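Local coordinates for protein putative NADH dehydrogenase/NAD(P)H nitroreductase (Bacteroides thetaiotaomicron VPI-5482, PDB 3KWK) that binds flavin mononucleotide and is probably an FMN-dependent oxidoreductase of the nitroreductase family, its physiological substrate undefined, at residues K20-Y25 / T157-K162; A70-A75 / E128-V133; K76-A81 / L147-F152. One frame throughout, in Å; residues are numbered along the deposited sequence.

Contact 1: K20-Y25 / T157-K162. With FMN (flavin mononucleotide), chain B.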
loop_
_atom_site.group_PDB
_atom_site.type_symbol
_atom_site.label_atom_id
_atom_site.label_comp_id
_atom_site.label_asym_id
_atom_site.label_seq_id
_atom_site.Cartn_x
_atom_site.Cartn_y
_atom_site.Cartn_z
ATOM N N LYS A 20 -13.227 -1.809 2.714
ATOM C CA LYS A 20 -13.621 -0.473 3.170
ATOM C C LYS A 20 -13.181 -0.240 4.584
ATOM O O LYS A 20 -12.840 -1.206 5.289
ATOM C CB LYS A 20 -15.132 -0.228 3.012
ATOM C CG LYS A 20 -16.059 -0.754 4.121
ATOM C CD LYS A 20 -16.035 -2.259 4.233
ATOM C CE LYS A 20 -16.800 -3.007 3.145
ATOM N NZ LYS A 20 -16.578 -4.512 3.147
ATOM N N SER A 21 -13.175 1.029 4.990
ATOM C CA SER A 21 -12.802 1.394 6.353
ATOM C C SER A 21 -13.974 1.033 7.275
ATOM O O SER A 21 -15.130 1.454 7.042
ATOM C CB SER A 21 -12.492 2.868 6.460
ATOM O OG SER A 21 -11.225 3.190 5.836
ATOM N N VAL A 22 -13.717 0.230 8.306
ATOM C CA VAL A 22 -14.764 -0.122 9.277
ATOM C C VAL A 22 -14.316 0.445 10.647
ATOM O O VAL A 22 -13.178 0.174 11.101
ATOM C CB VAL A 22 -14.911 -1.639 9.370
ATOM C CG1 VAL A 22 -15.828 -2.058 10.505
ATOM C CG2 VAL A 22 -15.361 -2.272 7.985
ATOM N N ARG A 23 -15.206 1.223 11.265
ATOM C CA ARG A 23 -14.931 1.968 12.469
ATOM C C ARG A 23 -15.802 1.639 13.672
ATOM O O ARG A 23 -15.745 2.315 14.719
ATOM C CB ARG A 23 -15.091 3.467 12.179
ATOM C CG ARG A 23 -14.231 3.949 11.013
ATOM C CD ARG A 23 -14.291 5.458 10.850
ATOM N NE ARG A 23 -13.309 5.927 9.875
ATOM C CZ ARG A 23 -13.492 5.940 8.555
ATOM N NH1 ARG A 23 -14.610 5.535 7.959
ATOM N NH2 ARG A 23 -12.520 6.355 7.788
ATOM N N THR A 24 -16.591 0.583 13.542
ATOM C CA THR A 24 -17.366 0.035 14.657
ATOM C C THR A 24 -17.312 -1.480 14.584
ATOM O O THR A 24 -17.314 -2.071 13.502
ATOM C CB THR A 24 -18.814 0.498 14.655
ATOM O OG1 THR A 24 -19.427 0.117 13.424
ATOM C CG2 THR A 24 -18.968 2.042 14.904
ATOM N N TYR A 25 -17.216 -2.115 15.751
ATOM C CA TYR A 25 -16.946 -3.539 15.885
ATOM C C TYR A 25 -17.872 -4.194 16.887
ATOM O O TYR A 25 -18.256 -3.605 17.905
ATOM C CB TYR A 25 -15.485 -3.819 16.287
ATOM C CG TYR A 25 -14.530 -2.921 15.563
ATOM C CD1 TYR A 25 -14.244 -3.106 14.210
ATOM C CD2 TYR A 25 -13.926 -1.839 16.231
ATOM C CE1 TYR A 25 -13.400 -2.240 13.525
ATOM C CE2 TYR A 25 -13.130 -0.973 15.553
ATOM C CZ TYR A 25 -12.865 -1.139 14.208
ATOM O OH TYR A 25 -12.039 -0.208 13.565
ATOM N N THR A 157 -21.677 -3.175 11.765
ATOM C CA THR A 157 -22.727 -2.795 10.783
ATOM C C THR A 157 -22.157 -2.908 9.376
ATOM O O THR A 157 -21.361 -2.055 8.974
ATOM C CB THR A 157 -23.275 -1.366 11.031
ATOM O OG1 THR A 157 -23.751 -1.237 12.361
ATOM C CG2 THR A 157 -24.482 -1.093 10.060
ATOM N N LYS A 158 -22.478 -3.951 8.624
ATOM C CA LYS A 158 -21.847 -4.093 7.316
ATOM C C LYS A 158 -22.238 -2.944 6.400
ATOM O O LYS A 158 -23.381 -2.477 6.420
ATOM C CB LYS A 158 -22.218 -5.425 6.697
ATOM C CG LYS A 158 -21.244 -5.922 5.624
ATOM C CD LYS A 158 -21.646 -7.324 5.191
ATOM C CE LYS A 158 -20.783 -7.928 4.083
ATOM N NZ LYS A 158 -19.402 -8.310 4.496
ATOM N N GLU A 159 -21.296 -2.504 5.569
ATOM C CA GLU A 159 -21.547 -1.362 4.678
ATOM C C GLU A 159 -21.047 -1.677 3.308
ATOM O O GLU A 159 -20.231 -2.582 3.125
ATOM C CB GLU A 159 -20.917 -0.090 5.233
ATOM C CG GLU A 159 -19.426 -0.122 5.400
ATOM C CD GLU A 159 -18.947 0.912 6.412
ATOM O OE1 GLU A 159 -19.393 2.084 6.304
ATOM O OE2 GLU A 159 -18.165 0.553 7.322
ATOM N N GLN A 160 -21.619 -0.982 2.340
ATOM C CA GLN A 160 -21.092 -1.012 0.967
ATOM C C GLN A 160 -19.699 -0.456 0.902
ATOM O O GLN A 160 -19.388 0.509 1.605
ATOM C CB GLN A 160 -21.937 -0.127 0.066
ATOM C CG GLN A 160 -23.239 -0.658 -0.293
ATOM C CD GLN A 160 -23.917 0.231 -1.309
ATOM O OE1 GLN A 160 -23.278 0.647 -2.325
ATOM N NE2 GLN A 160 -25.190 0.483 -1.121
ATOM N N PRO A 161 -18.873 -1.046 0.045
ATOM C CA PRO A 161 -17.596 -0.369 -0.216
ATOM C C PRO A 161 -17.828 0.901 -1.034
ATOM O O PRO A 161 -18.882 1.071 -1.678
ATOM C CB PRO A 161 -16.820 -1.389 -1.054
ATOM C CG PRO A 161 -17.834 -2.213 -1.711
ATOM C CD PRO A 161 -19.025 -2.273 -0.763
ATOM N N LYS A 162 -16.843 1.787 -1.009
ATOM C CA LYS A 162 -16.862 2.985 -1.849
ATOM C C LYS A 162 -16.488 2.601 -3.266
ATOM O O LYS A 162 -15.597 1.762 -3.488
ATOM C CB LYS A 162 -15.909 4.038 -1.305
ATOM C CG LYS A 162 -16.389 4.573 0.060
ATOM C CD LYS A 162 -15.422 5.467 0.755
ATOM C CE LYS A 162 -15.919 5.838 2.200
ATOM N NZ LYS A 162 -15.922 4.602 3.169
HETATM N N1 FMN B . -9.723 7.052 9.084
HETATM C C2 FMN B . -9.953 7.398 10.384
HETATM O O2 FMN B . -11.035 7.083 10.910
HETATM N N3 FMN B . -9.002 8.103 11.105
HETATM C C4 FMN B . -7.797 8.493 10.560
HETATM O O4 FMN B . -6.951 9.128 11.263
HETATM C C4A FMN B . -7.568 8.140 9.228
HETATM N N5 FMN B . -6.389 8.516 8.599
HETATM C C5A FMN B . -6.075 8.013 7.365
HETATM C C6 FMN B . -4.808 8.279 6.827
HETATM C C7 FMN B . -4.473 7.726 5.601
HETATM C C7M FMN B . -3.095 7.972 4.963
HETATM C C8 FMN B . -5.359 6.930 4.900
HETATM C C8M FMN B . -4.929 6.355 3.574
HETATM C C9 FMN B . -6.615 6.685 5.427
HETATM C C9A FMN B . -6.984 7.222 6.669
HETATM N N10 FMN B . -8.255 7.017 7.214
HETATM C C10 FMN B . -8.513 7.412 8.495
HETATM C "C1'" FMN B . -9.253 6.208 6.472
HETATM C "C2'" FMN B . -9.900 7.031 5.361
HETATM O "O2'" FMN B . -10.797 8.007 5.900
HETATM C "C3'" FMN B . -10.594 6.126 4.321
HETATM O "O3'" FMN B . -9.632 5.310 3.653
HETATM C "C4'" FMN B . -11.358 6.943 3.241
HETATM O "O4'" FMN B . -12.464 7.615 3.860
HETATM C "C5'" FMN B . -11.844 6.083 2.072
HETATM O "O5'" FMN B . -12.731 5.121 2.635
HETATM P P FMN B . -12.463 3.522 2.460
HETATM O O1P FMN B . -11.164 3.173 3.210
HETATM O O2P FMN B . -13.730 2.966 3.145
HETATM O O3P FMN B . -12.365 3.172 0.989
HETATM O O HOH W 1 -16.602 3.487 5.907
HETATM O O HOH W 2 -17.558 2.041 9.718
HETATM O O HOH W 3 -14.363 6.092 5.176
HETATM O O HOH W 4 -19.299 -1.704 11.234
HETATM O O HOH W 5 -22.106 0.329 13.823
#

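Contact 2: A70-A75 / E128-V133. With FMN (flavin mononucleotide), chain B.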
loop_
_atom_site.group_PDB
_atom_site.type_symbol
_atom_site.label_atom_id
_atom_site.label_comp_id
_atom_site.label_asym_id
_atom_site.label_seq_id
_atom_site.Cartn_x
_atom_site.Cartn_y
_atom_site.Cartn_z
ATOM N N ALA A 70 -8.169 8.064 23.795
ATOM C CA ALA A 70 -8.446 9.386 24.384
ATOM C C ALA A 70 -7.537 10.469 23.766
ATOM O O ALA A 70 -7.936 11.624 23.546
ATOM C CB ALA A 70 -8.254 9.335 25.884
ATOM N N ALA A 71 -6.308 10.076 23.463
ATOM C CA ALA A 71 -5.279 11.002 23.044
ATOM C C ALA A 71 -5.221 11.201 21.518
ATOM O O ALA A 71 -4.684 12.196 21.046
ATOM C CB ALA A 71 -3.904 10.534 23.606
ATOM N N LEU A 72 -5.766 10.274 20.729
ATOM C CA LEU A 72 -5.718 10.379 19.275
ATOM C C LEU A 72 -7.053 10.921 18.732
ATOM O O LEU A 72 -8.139 10.434 19.101
ATOM C CB LEU A 72 -5.423 9.006 18.665
ATOM C CG LEU A 72 -4.055 8.463 18.991
ATOM C CD1 LEU A 72 -3.910 6.992 18.592
ATOM C CD2 LEU A 72 -2.981 9.293 18.288
ATOM N N PRO A 73 -6.981 11.939 17.855
ATOM C CA PRO A 73 -8.207 12.660 17.503
ATOM C C PRO A 73 -9.189 11.886 16.622
ATOM O O PRO A 73 -10.414 12.132 16.698
ATOM C CB PRO A 73 -7.688 13.904 16.768
ATOM C CG PRO A 73 -6.331 13.508 16.269
ATOM C CD PRO A 73 -5.783 12.557 17.269
ATOM N N TYR A 74 -8.686 10.974 15.799
ATOM C CA TYR A 74 -9.535 10.236 14.863
ATOM C C TYR A 74 -9.300 8.722 14.993
ATOM O O TYR A 74 -9.399 7.975 14.010
ATOM C CB TYR A 74 -9.341 10.719 13.425
ATOM C CG TYR A 74 -9.557 12.205 13.304
ATOM C CD1 TYR A 74 -10.829 12.729 13.283
ATOM C CD2 TYR A 74 -8.475 13.080 13.273
ATOM C CE1 TYR A 74 -11.030 14.107 13.226
ATOM C CE2 TYR A 74 -8.664 14.446 13.213
ATOM C CZ TYR A 74 -9.936 14.955 13.188
ATOM O OH TYR A 74 -10.151 16.314 13.140
ATOM N N ALA A 75 -9.027 8.268 16.222
ATOM C CA ALA A 75 -8.944 6.837 16.542
ATOM C C ALA A 75 -9.826 6.511 17.745
ATOM O O ALA A 75 -9.486 5.651 18.593
ATOM C CB ALA A 75 -7.499 6.425 16.799
ATOM N N GLU A 128 3.177 14.762 14.382
ATOM C CA GLU A 128 4.169 14.468 15.409
ATOM C C GLU A 128 3.568 14.181 16.770
ATOM O O GLU A 128 4.059 13.324 17.514
ATOM C CB GLU A 128 5.242 15.585 15.441
ATOM C CG GLU A 128 6.079 15.562 14.146
ATOM C CD GLU A 128 7.452 16.174 14.252
ATOM O OE1 GLU A 128 7.559 17.282 14.827
ATOM O OE2 GLU A 128 8.407 15.557 13.703
ATOM N N ASP A 129 2.497 14.884 17.112
ATOM C CA ASP A 129 1.881 14.660 18.408
ATOM C C ASP A 129 1.293 13.237 18.535
ATOM O O ASP A 129 1.426 12.561 19.558
ATOM C CB ASP A 129 0.840 15.720 18.751
ATOM C CG ASP A 129 -0.328 15.798 17.785
ATOM O OD1 ASP A 129 -0.260 15.352 16.601
ATOM O OD2 ASP A 129 -1.344 16.351 18.243
ATOM N N ARG A 130 0.672 12.763 17.471
ATOM C CA ARG A 130 0.094 11.413 17.442
ATOM C C ARG A 130 1.185 10.379 17.547
ATOM O O ARG A 130 1.057 9.378 18.217
ATOM C CB ARG A 130 -0.692 11.197 16.146
ATOM C CG ARG A 130 -1.874 12.135 15.980
ATOM C CD ARG A 130 -2.744 11.703 14.823
ATOM N NE ARG A 130 -3.575 12.805 14.318
ATOM C CZ ARG A 130 -4.392 12.692 13.265
ATOM N NH1 ARG A 130 -4.507 11.525 12.634
ATOM N NH2 ARG A 130 -5.080 13.748 12.833
HETATM N N MSE A 131 2.282 10.625 16.863
HETATM C CA MSE A 131 3.397 9.673 16.869
HETATM C C MSE A 131 3.929 9.577 18.290
HETATM O O MSE A 131 4.279 8.495 18.767
HETATM C CB MSE A 131 4.477 10.126 15.925
HETATM C CG MSE A 131 3.963 10.235 14.478
HETATM SE SE MSE A 131 5.239 11.042 13.263
HETATM C CE MSE A 131 6.341 9.538 13.096
ATOM N N GLU A 132 3.982 10.713 18.986
ATOM C CA GLU A 132 4.443 10.713 20.391
ATOM C C GLU A 132 3.495 9.958 21.327
ATOM O O GLU A 132 3.955 9.260 22.208
ATOM C CB GLU A 132 4.657 12.148 20.874
ATOM C CG GLU A 132 5.059 12.278 22.355
ATOM C CD GLU A 132 6.330 11.502 22.764
ATOM O OE1 GLU A 132 7.278 11.318 21.940
ATOM O OE2 GLU A 132 6.381 11.108 23.960
ATOM N N VAL A 133 2.184 10.079 21.133
ATOM C CA VAL A 133 1.204 9.278 21.887
ATOM C C VAL A 133 1.534 7.807 21.765
ATOM O O VAL A 133 1.621 7.098 22.770
ATOM C CB VAL A 133 -0.246 9.560 21.434
ATOM C CG1 VAL A 133 -1.248 8.563 22.036
ATOM C CG2 VAL A 133 -0.619 10.993 21.793
HETATM N N1 FMN B . -9.723 7.052 9.084
HETATM C C2 FMN B . -9.953 7.398 10.384
HETATM O O2 FMN B . -11.035 7.083 10.910
HETATM N N3 FMN B . -9.002 8.103 11.105
HETATM C C4 FMN B . -7.797 8.493 10.560
HETATM O O4 FMN B . -6.951 9.128 11.263
HETATM C C4A FMN B . -7.568 8.140 9.228
HETATM N N5 FMN B . -6.389 8.516 8.599
HETATM C C5A FMN B . -6.075 8.013 7.365
HETATM C C6 FMN B . -4.808 8.279 6.827
HETATM C C7 FMN B . -4.473 7.726 5.601
HETATM C C7M FMN B . -3.095 7.972 4.963
HETATM C C8 FMN B . -5.359 6.930 4.900
HETATM C C8M FMN B . -4.929 6.355 3.574
HETATM C C9 FMN B . -6.615 6.685 5.427
HETATM C C9A FMN B . -6.984 7.222 6.669
HETATM N N10 FMN B . -8.255 7.017 7.214
HETATM C C10 FMN B . -8.513 7.412 8.495
HETATM C "C1'" FMN B . -9.253 6.208 6.472
HETATM C "C2'" FMN B . -9.900 7.031 5.361
HETATM O "O2'" FMN B . -10.797 8.007 5.900
HETATM C "C3'" FMN B . -10.594 6.126 4.321
HETATM O "O3'" FMN B . -9.632 5.310 3.653
HETATM C "C4'" FMN B . -11.358 6.943 3.241
HETATM O "O4'" FMN B . -12.464 7.615 3.860
HETATM C "C5'" FMN B . -11.844 6.083 2.072
HETATM O "O5'" FMN B . -12.731 5.121 2.635
HETATM P P FMN B . -12.463 3.522 2.460
HETATM O O1P FMN B . -11.164 3.173 3.210
HETATM O O2P FMN B . -13.730 2.966 3.145
HETATM O O3P FMN B . -12.365 3.172 0.989
#

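Contact 3: K76-A81 / L147-F152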
loop_
_atom_site.group_PDB
_atom_site.type_symbol
_atom_site.label_atom_id
_atom_site.label_comp_id
_atom_site.label_asym_id
_atom_site.label_seq_id
_atom_site.Cartn_x
_atom_site.Cartn_y
_atom_site.Cartn_z
ATOM N N LYS A 76 -10.967 7.196 17.843
ATOM C CA LYS A 76 -11.867 7.010 19.026
ATOM C C LYS A 76 -12.472 5.614 19.072
ATOM O O LYS A 76 -12.825 5.101 20.154
ATOM C CB LYS A 76 -12.965 8.070 19.051
ATOM C CG LYS A 76 -12.413 9.514 19.050
ATOM C CD LYS A 76 -11.569 9.797 20.272
ATOM C CE LYS A 76 -10.871 11.160 20.166
ATOM N NZ LYS A 76 -9.965 11.333 21.316
HETATM N N MSE A 77 -12.542 4.964 17.912
HETATM C CA MSE A 77 -13.045 3.602 17.846
HETATM C C MSE A 77 -12.155 2.562 18.504
HETATM O O MSE A 77 -12.531 1.399 18.672
HETATM C CB MSE A 77 -13.352 3.195 16.399
HETATM C CG MSE A 77 -12.185 2.803 15.478
HETATM SE SE MSE A 77 -10.934 4.249 15.109
HETATM C CE MSE A 77 -11.975 5.197 13.786
ATOM N N LEU A 78 -10.933 2.944 18.873
ATOM C CA LEU A 78 -10.124 2.050 19.711
ATOM C C LEU A 78 -10.833 1.584 21.002
ATOM O O LEU A 78 -10.497 0.537 21.505
ATOM C CB LEU A 78 -8.818 2.729 20.096
ATOM C CG LEU A 78 -7.750 2.797 18.990
ATOM C CD1 LEU A 78 -6.633 3.774 19.382
ATOM C CD2 LEU A 78 -7.164 1.391 18.751
ATOM N N THR A 79 -11.776 2.354 21.546
ATOM C CA THR A 79 -12.451 1.964 22.772
ATOM C C THR A 79 -13.397 0.790 22.500
ATOM O O THR A 79 -13.778 0.065 23.427
ATOM C CB THR A 79 -13.215 3.130 23.433
ATOM O OG1 THR A 79 -14.255 3.589 22.554
ATOM C CG2 THR A 79 -12.260 4.262 23.838
ATOM N N GLN A 80 -13.750 0.544 21.243
ATOM C CA GLN A 80 -14.617 -0.612 20.964
ATOM C C GLN A 80 -13.914 -1.737 20.233
ATOM O O GLN A 80 -14.518 -2.758 19.890
ATOM C CB GLN A 80 -15.924 -0.186 20.281
ATOM C CG GLN A 80 -15.804 0.536 19.019
ATOM C CD GLN A 80 -17.176 0.848 18.463
ATOM O OE1 GLN A 80 -17.749 0.018 17.810
ATOM N NE2 GLN A 80 -17.693 2.055 18.718
ATOM N N ALA A 81 -12.613 -1.573 20.000
ATOM C CA ALA A 81 -11.789 -2.597 19.399
ATOM C C ALA A 81 -11.157 -3.450 20.505
ATOM O O ALA A 81 -10.731 -2.920 21.550
ATOM C CB ALA A 81 -10.648 -1.913 18.513
ATOM N N LEU A 147 3.639 4.660 11.613
ATOM C CA LEU A 147 2.894 5.130 10.479
ATOM C C LEU A 147 1.414 5.268 10.821
ATOM O O LEU A 147 0.842 6.322 10.618
ATOM C CB LEU A 147 3.048 4.224 9.253
ATOM C CG LEU A 147 2.190 4.609 8.063
ATOM C CD1 LEU A 147 2.690 5.902 7.486
ATOM C CD2 LEU A 147 2.215 3.495 6.978
ATOM N N CYS A 148 0.814 4.214 11.356
ATOM C CA CYS A 148 -0.623 4.207 11.542
ATOM C C CYS A 148 -0.986 3.190 12.614
ATOM O O CYS A 148 -0.231 2.214 12.876
ATOM C CB CYS A 148 -1.347 3.956 10.199
ATOM S SG CYS A 148 -0.959 2.353 9.462
ATOM N N VAL A 149 -2.163 3.430 13.183
ATOM C CA VAL A 149 -2.781 2.563 14.144
ATOM C C VAL A 149 -3.992 1.958 13.450
ATOM O O VAL A 149 -4.874 2.684 12.957
ATOM C CB VAL A 149 -3.220 3.326 15.417
ATOM C CG1 VAL A 149 -3.919 2.364 16.362
ATOM C CG2 VAL A 149 -2.002 3.988 16.144
ATOM N N ILE A 150 -4.035 0.639 13.373
ATOM C CA ILE A 150 -5.141 -0.053 12.708
ATOM C C ILE A 150 -5.985 -0.848 13.716
ATOM O O ILE A 150 -5.661 -2.013 14.029
ATOM C CB ILE A 150 -4.599 -1.016 11.603
ATOM C CG1 ILE A 150 -3.678 -0.301 10.620
ATOM C CG2 ILE A 150 -5.759 -1.724 10.826
ATOM C CD1 ILE A 150 -3.060 -1.225 9.575
ATOM N N PRO A 151 -7.031 -0.221 14.256
ATOM C CA PRO A 151 -8.021 -1.021 14.995
ATOM C C PRO A 151 -8.697 -2.026 14.049
ATOM O O PRO A 151 -8.822 -1.774 12.836
ATOM C CB PRO A 151 -9.032 0.007 15.480
ATOM C CG PRO A 151 -8.446 1.352 15.125
ATOM C CD PRO A 151 -7.521 1.130 13.985
ATOM N N PHE A 152 -9.101 -3.160 14.588
ATOM C CA PHE A 152 -9.843 -4.104 13.799
ATOM C C PHE A 152 -10.735 -4.955 14.674
ATOM O O PHE A 152 -10.585 -4.975 15.910
ATOM C CB PHE A 152 -8.886 -4.977 12.975
ATOM C CG PHE A 152 -7.966 -5.850 13.820
ATOM C CD1 PHE A 152 -6.769 -5.355 14.319
ATOM C CD2 PHE A 152 -8.282 -7.181 14.048
ATOM C CE1 PHE A 152 -5.959 -6.163 15.071
ATOM C CE2 PHE A 152 -7.468 -7.991 14.790
ATOM C CZ PHE A 152 -6.294 -7.474 15.307
#

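Contact 1: K20-Y25 / T157-K162
The side chains of K20 and E159 lie alongside each other, pointing opposite ways, where the loop 20-25, part of the FMN site of this nitroreductase fold, runs roughly antiparallel to the loop 157-162. No direct hydrogen bond joins the two loops; carbon contacts, water and the flavin do. K20 CG lies 3.7 Å from E159 CG. Bends at chi2 and chi3 of K20 then carry its chain along the E159 backbone, and NZ ends in salt bridges with E18 and E113. Both loops grip the FMN phosphate: S21 N points almost straight at O2P (2.7 Å, 174°), which K162 NZ also binds, while S21 OG takes O1P. R23 lays the edge of its guanidinium against the isoalloxazine, NE donating to O2 at 2.8 Å and NH2 to N1 at 3.2 Å, bonds that would be expected to stabilise negative charge at N1 and O2 of a reduced flavin. Behind this first shell, in the conformer described, one of two, the E159 carboxylate is linked through water. Water 1 bridges two acceptors, donating to S21 O and to E159 OE1. Water 2 accepts from R23 N and donates to E159 OE2 at 2.9 Å.

Contact 2: A70-A75 / E128-V133
The guanidinium of R130 has the proline ring of P73 against one face and the edge of the Y74 ring beside it, yet no hydrogen bond passes between the two segments. P73 CG sits 3.4 Å from R130 NE, over the guanidinium face. R130 NH2 approaches CD2 of Y74 at 3.5 Å, near the plane of the tyrosine ring, with the two planes 53° apart; this is an approach to the ring edge and not a cation-pi stack over its face. The arginine gets there by reach: its CG lies beside the backbone N (chi1 -62°), and the chain runs extended from CG to NE, away from helix 128-138 and across the loop. Its polar end is held elsewhere in the subunit, NH1 donating to the carbonyl of A123, with Y127 as a cation-pi partner.

Nearer the helix the contact turns apolar. L72 CD2 packs on the aliphatic root of R130, 3.7 Å from CB, and A71 CB meets V133 CG1 at 3.7 Å. L72 is where the chain leaves the helical conformation of helix 62-71, so this patch joins the end of that helix to the opening turns of helix 128-138. With the R130 side chain cut back to an alanine here, the face of P73 and the edge of Y74 would probably lose their neighbour and the A123 carbonyl its guanidinium donor.

Beyond the arginine lies the flavin. Y74 O accepts the N3 proton of FMN (2.9 Å, 155°), and K49 of the second subunit makes a cation-pi contact with Y74. The loop and helix thus meet beside the pyrimidine end of the isoalloxazine, in the FMN pocket of a dimeric nitroreductase.

Contact 3: K76-A81 / L147-F152
P151 is the hub of this buried contact, in which the 3-10 turn 76-79 and the residues after it pack on strand 144-153 of the antiparallel sheet in the nitroreductase fold. No hydrogen bond crosses between the segments; the side chains that meet are apolar. The proline ring receives three of them. M77, a selenomethionine, brings SE to 3.8 Å from P151 CG, and the M77 and P151 side chains cross at about a right angle. The L78 side chain runs across that of P151 in the same way, with CD2 3.8 Å from the same CG. Further along, A81 CB approaches P151 CB at 3.9 Å. L78 CD2 also reaches the next residue on this side of the strand, touching V149 CG1 at 4.1 Å, so one methyl bridges two alternate positions while I150 between them turns away. The M77 chain starts with CG between the backbone N and carbonyl carbon (chi1 78°) and bends again at chi2 and chi3, which brings the selenium to the proline while M77 also touches FMN and R23.

Hydrogen bonds serve each partner separately. In the turn, T79 N bonds to K76 O and Q80 N to M77 O at 3.0 Å, the i to i+3 pattern of a 3-10 segment. The strand pairs with its neighbours, I150 with I85 and V149 with T122, and L147 and C148 together stand opposite V87, a classic beta bulge. Past P151, F152 O lies 4.0 Å from A81 CB.

In the fold
The two segments 70-75 and 76-81 are consecutive in the chain, so the loop that binds flavin N3 in contact 2 runs directly into the turn that packs on the sheet in contact 3. Their centres are 11 Å apart, and L72 CD1 lies 4.3 Å from L78 CD1. Contact 3 also meets contact 1, where Y25 N probably donates to Q80 OE1 (3.0 Å) and the Y25 hydroxyl packs on M77. Contacts 1 and 2 have centres about 22 Å apart and do not touch, but share FMN: contact 1 binds its phosphate together with O2 and N1, contact 2 its N3. S47 of the second subunit also contributes a hydrogen bond, so the site spans the dimer interface.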